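Local coordinates for protein GP37 (Pseudomonas phage phikz, PDB 5FT0) that inhibits the RNA degradosome of its bacterial host, probably by binding RNase E and blocking its access to RNA, at residues I6-E9 against E10-A14; D182-A185 against N186-F190; T239-Q242 against V243-K246. All coordinates share one frame; numbering follows the deposited sequence.

How the contacts relate
All three contacts are local, each made by neighbouring turns of the chain, and each has a buried side (I6 and Q11; Y183, F184 and L188; M241 and F244) and an exposed one. Contact 1 opens helix 8-15 and contact 2 closes helix 158-187; their nearest atoms are about 8 Å apart, without touching. Contact 3 lies about 47 Å and 41 Å from them, centre to centre, on the other side of the chain's centre, where the short helix 239-242 gives way to a loop. Chemistry follows place: the helix start is dominated by polar capping, the helix end by aliphatic groups over aromatic faces, and contact 3 by a leucine-backed Met-aromatic pair that meets the second subunit.

Contact 1: I6-E9 against E10-A14; sequences ITWE and EQLQA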
loop_
_atom_site.group_PDB
_atom_site.type_symbol
_atom_site.label_atom_id
_atom_site.label_comp_id
_atom_site.label_asym_id
_atom_site.label_seq_id
_atom_site.Cartn_x
_atom_site.Cartn_y
_atom_site.Cartn_z
ATOM N N ILE A 6 -14.196 16.360 19.469
ATOM C CA ILE A 6 -15.445 15.609 19.444
ATOM C C ILE A 6 -15.225 14.385 20.320
ATOM O O ILE A 6 -14.472 13.478 19.943
ATOM C CB ILE A 6 -15.853 15.200 18.022
ATOM C CG1 ILE A 6 -15.994 16.429 17.123
ATOM C CG2 ILE A 6 -17.153 14.402 18.046
ATOM C CD1 ILE A 6 -16.398 16.095 15.697
ATOM N N THR A 7 -15.856 14.358 21.491
ATOM C CA THR A 7 -15.636 13.219 22.364
ATOM C C THR A 7 -16.316 11.982 21.788
ATOM O O THR A 7 -17.220 12.065 20.948
ATOM C CB THR A 7 -16.160 13.485 23.778
ATOM O OG1 THR A 7 -17.595 13.484 23.771
ATOM C CG2 THR A 7 -15.668 14.831 24.285
ATOM N N TRP A 8 -15.861 10.814 22.243
ATOM C CA TRP A 8 -16.475 9.572 21.788
ATOM C C TRP A 8 -17.921 9.466 22.251
ATOM O O TRP A 8 -18.726 8.785 21.607
ATOM C CB TRP A 8 -15.659 8.372 22.270
ATOM C CG TRP A 8 -15.725 8.148 23.744
ATOM C CD1 TRP A 8 -14.912 8.694 24.694
ATOM C CD2 TRP A 8 -16.653 7.310 24.442
ATOM N NE1 TRP A 8 -15.277 8.248 25.940
ATOM C CE2 TRP A 8 -16.342 7.396 25.812
ATOM C CE3 TRP A 8 -17.712 6.492 24.040
ATOM C CZ2 TRP A 8 -17.055 6.699 26.784
ATOM C CZ3 TRP A 8 -18.420 5.801 25.006
ATOM C CH2 TRP A 8 -18.089 5.909 26.361
ATOM N N GLU A 9 -18.277 10.145 23.348
ATOM C CA GLU A 9 -19.660 10.113 23.819
ATOM C C GLU A 9 -20.601 10.842 22.860
ATOM O O GLU A 9 -21.721 10.374 22.618
ATOM C CB GLU A 9 -19.764 10.706 25.226
ATOM C CG GLU A 9 -19.141 9.845 26.321
ATOM C CD GLU A 9 -17.797 10.369 26.788
ATOM O OE1 GLU A 9 -17.023 10.875 25.946
ATOM O OE2 GLU A 9 -17.520 10.283 28.002
ATOM N N GLU A 10 -20.182 11.992 22.315
ATOM C CA GLU A 10 -21.024 12.672 21.327
ATOM C C GLU A 10 -21.223 11.799 20.096
ATOM O O GLU A 10 -22.316 11.759 19.522
ATOM C CB GLU A 10 -20.426 14.019 20.894
ATOM C CG GLU A 10 -19.595 14.766 21.918
ATOM C CD GLU A 10 -19.081 16.107 21.413
ATOM O OE1 GLU A 10 -19.657 16.664 20.458
ATOM O OE2 GLU A 10 -18.071 16.590 21.962
ATOM N N GLN A 11 -20.165 11.111 19.662
ATOM C CA GLN A 11 -20.284 10.217 18.516
ATOM C C GLN A 11 -21.245 9.074 18.816
ATOM O O GLN A 11 -22.148 8.786 18.021
ATOM C CB GLN A 11 -18.905 9.684 18.129
ATOM C CG GLN A 11 -17.859 10.767 17.939
ATOM C CD GLN A 11 -16.458 10.207 17.784
ATOM O OE1 GLN A 11 -16.234 9.268 17.019
ATOM N NE2 GLN A 11 -15.503 10.784 18.510
ATOM N N LEU A 12 -21.075 8.422 19.969
ATOM C CA LEU A 12 -21.925 7.288 20.315
ATOM C C LEU A 12 -23.381 7.713 20.472
ATOM O O LEU A 12 -24.295 6.965 20.108
ATOM C CB LEU A 12 -21.415 6.623 21.594
ATOM C CG LEU A 12 -22.139 5.349 22.032
ATOM C CD1 LEU A 12 -22.169 4.332 20.903
ATOM C CD2 LEU A 12 -21.458 4.759 23.252
ATOM N N GLN A 13 -23.615 8.918 21.000
ATOM C CA GLN A 13 -24.983 9.409 21.136
ATOM C C GLN A 13 -25.641 9.601 19.774
ATOM O O GLN A 13 -26.814 9.258 19.590
ATOM C CB GLN A 13 -24.996 10.715 21.929
ATOM C CG GLN A 13 -24.752 10.525 23.418
ATOM C CD GLN A 13 -24.313 11.802 24.108
ATOM O OE1 GLN A 13 -24.396 12.892 23.539
ATOM N NE2 GLN A 13 -23.837 11.673 25.341
ATOM N N ALA A 14 -24.901 10.146 18.806
ATOM C CA ALA A 14 -25.434 10.265 17.453
ATOM C C ALA A 14 -25.641 8.893 16.821
ATOM O O ALA A 14 -26.669 8.642 16.182
ATOM C CB ALA A 14 -24.501 11.117 16.593
#
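T7 and E10 exchange hydrogen bonds at the start of helix 8-15 and form a capping box. T7, the N-cap, holds OG1 between its backbone N and carbonyl carbon (chi1 71°), from where it accepts a weak bond from E10 N at 3.3 Å. In return, T7 N donates to E10 OE2 at 3.2 Å, a straight bond that meets the oxygen from above the carboxylate plane. Threonine suits the N-cap because its hydroxyl is short enough to reach the first turn, and glutamate three residues on can reach back. The other carboxylate oxygen, E10 OE1, forms a salt bridge with R71 of helix 67-82.

A second polar group is the amide of Q11, whose extended chain brings NE2 within reach of two carbonyls on the same side of it. NE2 makes weak bonds to I6 O and to T7 O, both 3.2 Å, and donates to E28 O. The first backbone bond, Q11 N to T7 O, is weak; stronger ones follow, L12 N to W8 O and Q13 N to E9 O, both 2.9 Å.

Apolar contacts are fewer. I6 CG2 packs 3.7 Å from Q11 CG, the two side chains crossing at about a right angle on the buried side. On the exposed side, L12 CD2 lies at the edge of the W8 indole, 3.7 Å from CZ3, with both side chains pointing the same way.

This reciprocal bonding gives T7 N and E10 N partners, the second through a weak bond, and the negative carboxylate probably interacts favourably with the positive helix end.

Contact 2: D182-A185 against N186-F190; sequences DYFA and NKLAF. With ARG (arginine), chain C.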
loop_
_atom_site.group_PDB
_atom_site.type_symbol
_atom_site.label_atom_id
_atom_site.label_comp_id
_atom_site.label_asym_id
_atom_site.label_seq_id
_atom_site.Cartn_x
_atom_site.Cartn_y
_atom_site.Cartn_z
ATOM N N ASP A 182 -33.854 0.445 1.113
ATOM C CA ASP A 182 -34.924 0.405 2.104
ATOM C C ASP A 182 -34.514 1.114 3.389
ATOM O O ASP A 182 -35.306 1.859 3.976
ATOM C CB ASP A 182 -35.322 -1.043 2.392
ATOM C CG ASP A 182 -36.031 -1.693 1.223
ATOM O OD1 ASP A 182 -36.520 -0.958 0.338
ATOM O OD2 ASP A 182 -36.106 -2.939 1.194
ATOM N N TYR A 183 -33.277 0.893 3.843
ATOM C CA TYR A 183 -32.833 1.509 5.090
ATOM C C TYR A 183 -32.908 3.029 5.011
ATOM O O TYR A 183 -33.411 3.685 5.928
ATOM C CB TYR A 183 -31.414 1.065 5.438
ATOM C CG TYR A 183 -31.005 1.500 6.824
ATOM C CD1 TYR A 183 -31.263 0.698 7.926
ATOM C CD2 TYR A 183 -30.379 2.723 7.036
ATOM C CE1 TYR A 183 -30.903 1.093 9.199
ATOM C CE2 TYR A 183 -30.015 3.130 8.309
ATOM C CZ TYR A 183 -30.280 2.310 9.386
ATOM O OH TYR A 183 -29.926 2.705 10.658
ATOM N N PHE A 184 -32.408 3.611 3.921
ATOM C CA PHE A 184 -32.448 5.064 3.795
ATOM C C PHE A 184 -33.879 5.572 3.676
ATOM O O PHE A 184 -34.229 6.598 4.270
ATOM C CB PHE A 184 -31.609 5.513 2.597
ATOM C CG PHE A 184 -30.188 5.846 2.953
ATOM C CD1 PHE A 184 -29.229 4.848 3.062
ATOM C CD2 PHE A 184 -29.813 7.159 3.192
ATOM C CE1 PHE A 184 -27.920 5.157 3.398
ATOM C CE2 PHE A 184 -28.507 7.476 3.531
ATOM C CZ PHE A 184 -27.558 6.474 3.631
ATOM N N ALA A 185 -34.727 4.857 2.935
ATOM C CA ALA A 185 -36.092 5.327 2.717
ATOM C C ALA A 185 -36.948 5.181 3.969
ATOM O O ALA A 185 -37.820 6.019 4.229
ATOM C CB ALA A 185 -36.725 4.575 1.547
ATOM N N ASN A 186 -36.713 4.134 4.763
ATOM C CA ASN A 186 -37.564 3.835 5.909
ATOM C C ASN A 186 -36.960 4.240 7.246
ATOM O O ASN A 186 -37.710 4.542 8.180
ATOM C CB ASN A 186 -37.888 2.337 5.951
ATOM C CG ASN A 186 -38.544 1.846 4.675
ATOM O OD1 ASN A 186 -39.337 2.557 4.059
ATOM N ND2 ASN A 186 -38.208 0.624 4.267
ATOM N N LYS A 187 -35.632 4.255 7.369
ATOM C CA LYS A 187 -34.977 4.523 8.642
ATOM C C LYS A 187 -34.283 5.873 8.702
ATOM O O LYS A 187 -33.957 6.330 9.802
ATOM C CB LYS A 187 -33.952 3.424 8.958
ATOM C CG LYS A 187 -34.482 2.016 8.774
ATOM C CD LYS A 187 -35.546 1.718 9.802
ATOM C CE LYS A 187 -35.873 0.233 9.846
ATOM N NZ LYS A 187 -36.700 -0.102 11.038
ATOM N N LEU A 188 -34.036 6.513 7.562
ATOM C CA LEU A 188 -33.395 7.823 7.504
ATOM C C LEU A 188 -34.242 8.780 6.683
ATOM O O LEU A 188 -33.727 9.611 5.928
ATOM C CB LEU A 188 -31.985 7.715 6.929
ATOM C CG LEU A 188 -31.017 6.774 7.652
ATOM C CD1 LEU A 188 -29.718 6.622 6.859
ATOM C CD2 LEU A 188 -30.733 7.269 9.068
ATOM N N ALA A 189 -35.560 8.678 6.831
ATOM C CA ALA A 189 -36.477 9.354 5.924
ATOM C C ALA A 189 -36.569 10.845 6.221
ATOM O O ALA A 189 -36.576 11.269 7.381
ATOM C CB ALA A 189 -37.866 8.726 6.014
ATOM N N PHE A 190 -36.634 11.639 5.157
ATOM C CA PHE A 190 -37.015 13.039 5.243
ATOM C C PHE A 190 -38.534 13.160 5.195
ATOM O O PHE A 190 -39.234 12.279 4.691
ATOM C CB PHE A 190 -36.409 13.851 4.095
ATOM C CG PHE A 190 -34.913 13.960 4.135
ATOM C CD1 PHE A 190 -34.300 14.963 4.868
ATOM C CD2 PHE A 190 -34.119 13.080 3.412
ATOM C CE1 PHE A 190 -32.920 15.076 4.900
ATOM C CE2 PHE A 190 -32.738 13.187 3.440
ATOM C CZ PHE A 190 -32.139 14.188 4.184
HETATM N N ARG C . -32.733 14.641 0.648
HETATM C CA ARG C . -33.494 15.827 1.017
HETATM C C ARG C . -34.880 15.799 0.376
HETATM O O ARG C . -35.059 15.288 -0.730
HETATM C CB ARG C . -32.737 17.088 0.605
HETATM C CG ARG C . -32.382 17.114 -0.870
HETATM C CD ARG C . -31.437 18.248 -1.205
HETATM N NE ARG C . -31.204 18.327 -2.644
HETATM C CZ ARG C . -30.291 17.611 -3.294
HETATM N NH1 ARG C . -29.516 16.763 -2.633
HETATM N NH2 ARG C . -30.152 17.746 -4.606
HETATM O OXT ARG C . -35.854 16.283 0.950
HETATM O O HOH W 1 -32.176 5.022 11.821
#
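The C-terminal turn of helix 158-187 leads here into the arginine pocket, and its last residues pack in two pairs, K187 on Y183 and L188 on F184. K187 CB sits over the centre of the Y183 ring, 3.7 Å from the centroid and 7° off the normal, a CH-pi contact. CG lies over the same face, 3.6 Å from Y183 CD1. Lysine suits this place because its aliphatic root can cover a ring while NZ goes on to a salt bridge with D19.

L188 serves two rings with one methyl. CD1 stands over the F184 face, 3.7 Å from its centroid, and at the edge of the Y183 ring, 3.8 Å from CE2; a branched aliphatic tip can set one methyl against a ring face and a ring edge at once.

The backbone is still helical at first: K187 N donates to Y183 O at 2.7 Å. L188 N instead bonds F184 O from well above the carbonyl plane and Y183 O only weakly, as the regular pattern fails. Further along, one face of the F190 ring is turned to the bound arginine, whose CA is centred over it and whose N is 3.1 Å from F190 CE2; E214 also binds this ligand.

Around the turn, Y183 OH bonds D19 O, Y183 and F184 touch the loop residue L83, F184 meets the F213 ring, and L188 pairs by backbone with C216, the last two tying the helix end to strand 206-217.

Contact 3: T239-Q242 against V243-K246; sequences TAMQ and VFLK
M241, a selenomethionine, reaches across to L245 and F244 where helix 239-242 runs out. From CB the chain leaves with CG opposite the backbone N (chi1 166°), which turns it along the side where the later residues follow. CG meets L245 CD2 at 3.7 Å. The chain then bends at chi2, and SE touches the same L245 methyl at 3.6 Å, so one leucine branch packs against two successive atoms; a second bend, at chi3, turns CE beyond it. SE also approaches F244, lying 4.3 Å from CD2. It stands oblique to that ring, 5.5 Å from the centroid and 60° off the normal, in a Met-aromatic contact. Selenium stands in place of the methionine sulfur, and methionine's flexible thioether suits the place because it can bend to meet an aliphatic and an aromatic neighbour together.

L245 has its own backing, since it packs on I112 and I114 of strand 109-115 and thereby joins this turn to the seven-stranded sheet.

On another side, Q242 and K246 meet one turn apart. K246 CG passes 3.0 Å from Q242 O, and its chain bends so that CE comes to 3.3 Å from Q242 OE1. Q242 OE1 thus lies beside the K246 tail while NE2 bonds elsewhere, donating to E102 OE2 and L236 O.

The backbone records the helix ending. V243 N bonds T239 O at 3.2 Å, whereas L245 N reaches M241 O only weakly.

The F244 ring meets the F244 ring of the second subunit, their planes about 30° apart; F244 also packs on N247 of that subunit, and M241 on its L249. A Met-aromatic pair backed by leucine at the end of a short helix here forms part of the largely hydrophobic contact with the second subunit.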
loop_
_atom_site.group_PDB
_atom_site.type_symbol
_atom_site.label_atom_id
_atom_site.label_comp_id
_atom_site.label_asym_id
_atom_site.label_seq_id
_atom_site.Cartn_x
_atom_site.Cartn_y
_atom_site.Cartn_z
ATOM N N THR A 239 -13.723 -17.401 -18.996
ATOM C CA THR A 239 -12.543 -18.262 -19.036
ATOM C C THR A 239 -11.276 -17.454 -19.288
ATOM O O THR A 239 -10.320 -17.521 -18.507
ATOM C CB THR A 239 -12.715 -19.339 -20.109
ATOM O OG1 THR A 239 -12.897 -18.714 -21.385
ATOM C CG2 THR A 239 -13.925 -20.206 -19.801
ATOM N N ALA A 240 -11.252 -16.684 -20.380
ATOM C CA ALA A 240 -10.042 -15.959 -20.757
ATOM C C ALA A 240 -9.569 -15.046 -19.631
ATOM O O ALA A 240 -8.364 -14.893 -19.406
ATOM C CB ALA A 240 -10.292 -15.166 -22.038
HETATM N N MSE A 241 -10.500 -14.441 -18.909
HETATM C CA MSE A 241 -10.159 -13.726 -17.686
HETATM C C MSE A 241 -9.636 -14.678 -16.628
HETATM O O MSE A 241 -8.483 -14.590 -16.262
HETATM C CB MSE A 241 -11.365 -12.937 -17.166
HETATM C CG MSE A 241 -11.301 -12.397 -15.718
HETATM SE SE MSE A 241 -10.281 -10.763 -15.555
HETATM C CE MSE A 241 -11.454 -9.281 -15.722
ATOM N N GLN A 242 -10.452 -15.641 -16.192
ATOM C CA GLN A 242 -10.110 -16.593 -15.125
ATOM C C GLN A 242 -8.684 -17.133 -15.140
ATOM O O GLN A 242 -8.148 -17.475 -14.083
ATOM C CB GLN A 242 -11.053 -17.804 -15.142
ATOM C CG GLN A 242 -12.266 -17.623 -14.268
ATOM C CD GLN A 242 -11.894 -17.331 -12.831
ATOM O OE1 GLN A 242 -10.941 -17.897 -12.294
ATOM N NE2 GLN A 242 -12.637 -16.429 -12.204
ATOM N N VAL A 243 -8.067 -17.237 -16.318
ATOM C CA VAL A 243 -6.652 -17.588 -16.362
ATOM C C VAL A 243 -5.767 -16.392 -16.035
ATOM O O VAL A 243 -4.620 -16.580 -15.610
ATOM C CB VAL A 243 -6.237 -18.174 -17.724
ATOM C CG1 VAL A 243 -7.209 -19.261 -18.169
ATOM C CG2 VAL A 243 -6.124 -17.079 -18.773
ATOM N N PHE A 244 -6.272 -15.168 -16.209
ATOM C CA PHE A 244 -5.476 -13.985 -15.893
ATOM C C PHE A 244 -5.282 -13.838 -14.388
ATOM O O PHE A 244 -4.169 -13.566 -13.929
ATOM C CB PHE A 244 -6.129 -12.736 -16.489
ATOM C CG PHE A 244 -5.469 -11.443 -16.086
ATOM C CD1 PHE A 244 -4.328 -11.004 -16.732
ATOM C CD2 PHE A 244 -5.997 -10.664 -15.066
ATOM C CE1 PHE A 244 -3.718 -9.813 -16.367
ATOM C CE2 PHE A 244 -5.388 -9.475 -14.696
ATOM C CZ PHE A 244 -4.252 -9.049 -15.349
ATOM N N LEU A 245 -6.349 -14.025 -13.596
ATOM C CA LEU A 245 -6.180 -13.912 -12.146
ATOM C C LEU A 245 -5.302 -15.002 -11.547
ATOM O O LEU A 245 -5.063 -14.964 -10.337
ATOM C CB LEU A 245 -7.522 -13.917 -11.394
ATOM C CG LEU A 245 -8.510 -12.748 -11.363
ATOM C CD1 LEU A 245 -7.827 -11.411 -11.064
ATOM C CD2 LEU A 245 -9.401 -12.687 -12.585
ATOM N N LYS A 246 -4.855 -15.987 -12.320
ATOM C CA LYS A 246 -3.960 -17.013 -11.805
ATOM C C LYS A 246 -2.557 -16.926 -12.388
ATOM O O LYS A 246 -1.722 -17.786 -12.085
ATOM C CB LYS A 246 -4.539 -18.411 -12.058
ATOM C CG LYS A 246 -6.054 -18.440 -12.090
ATOM C CD LYS A 246 -6.642 -18.785 -10.731
ATOM C CE LYS A 246 -8.141 -19.007 -10.833
ATOM N NZ LYS A 246 -8.460 -20.180 -11.695
#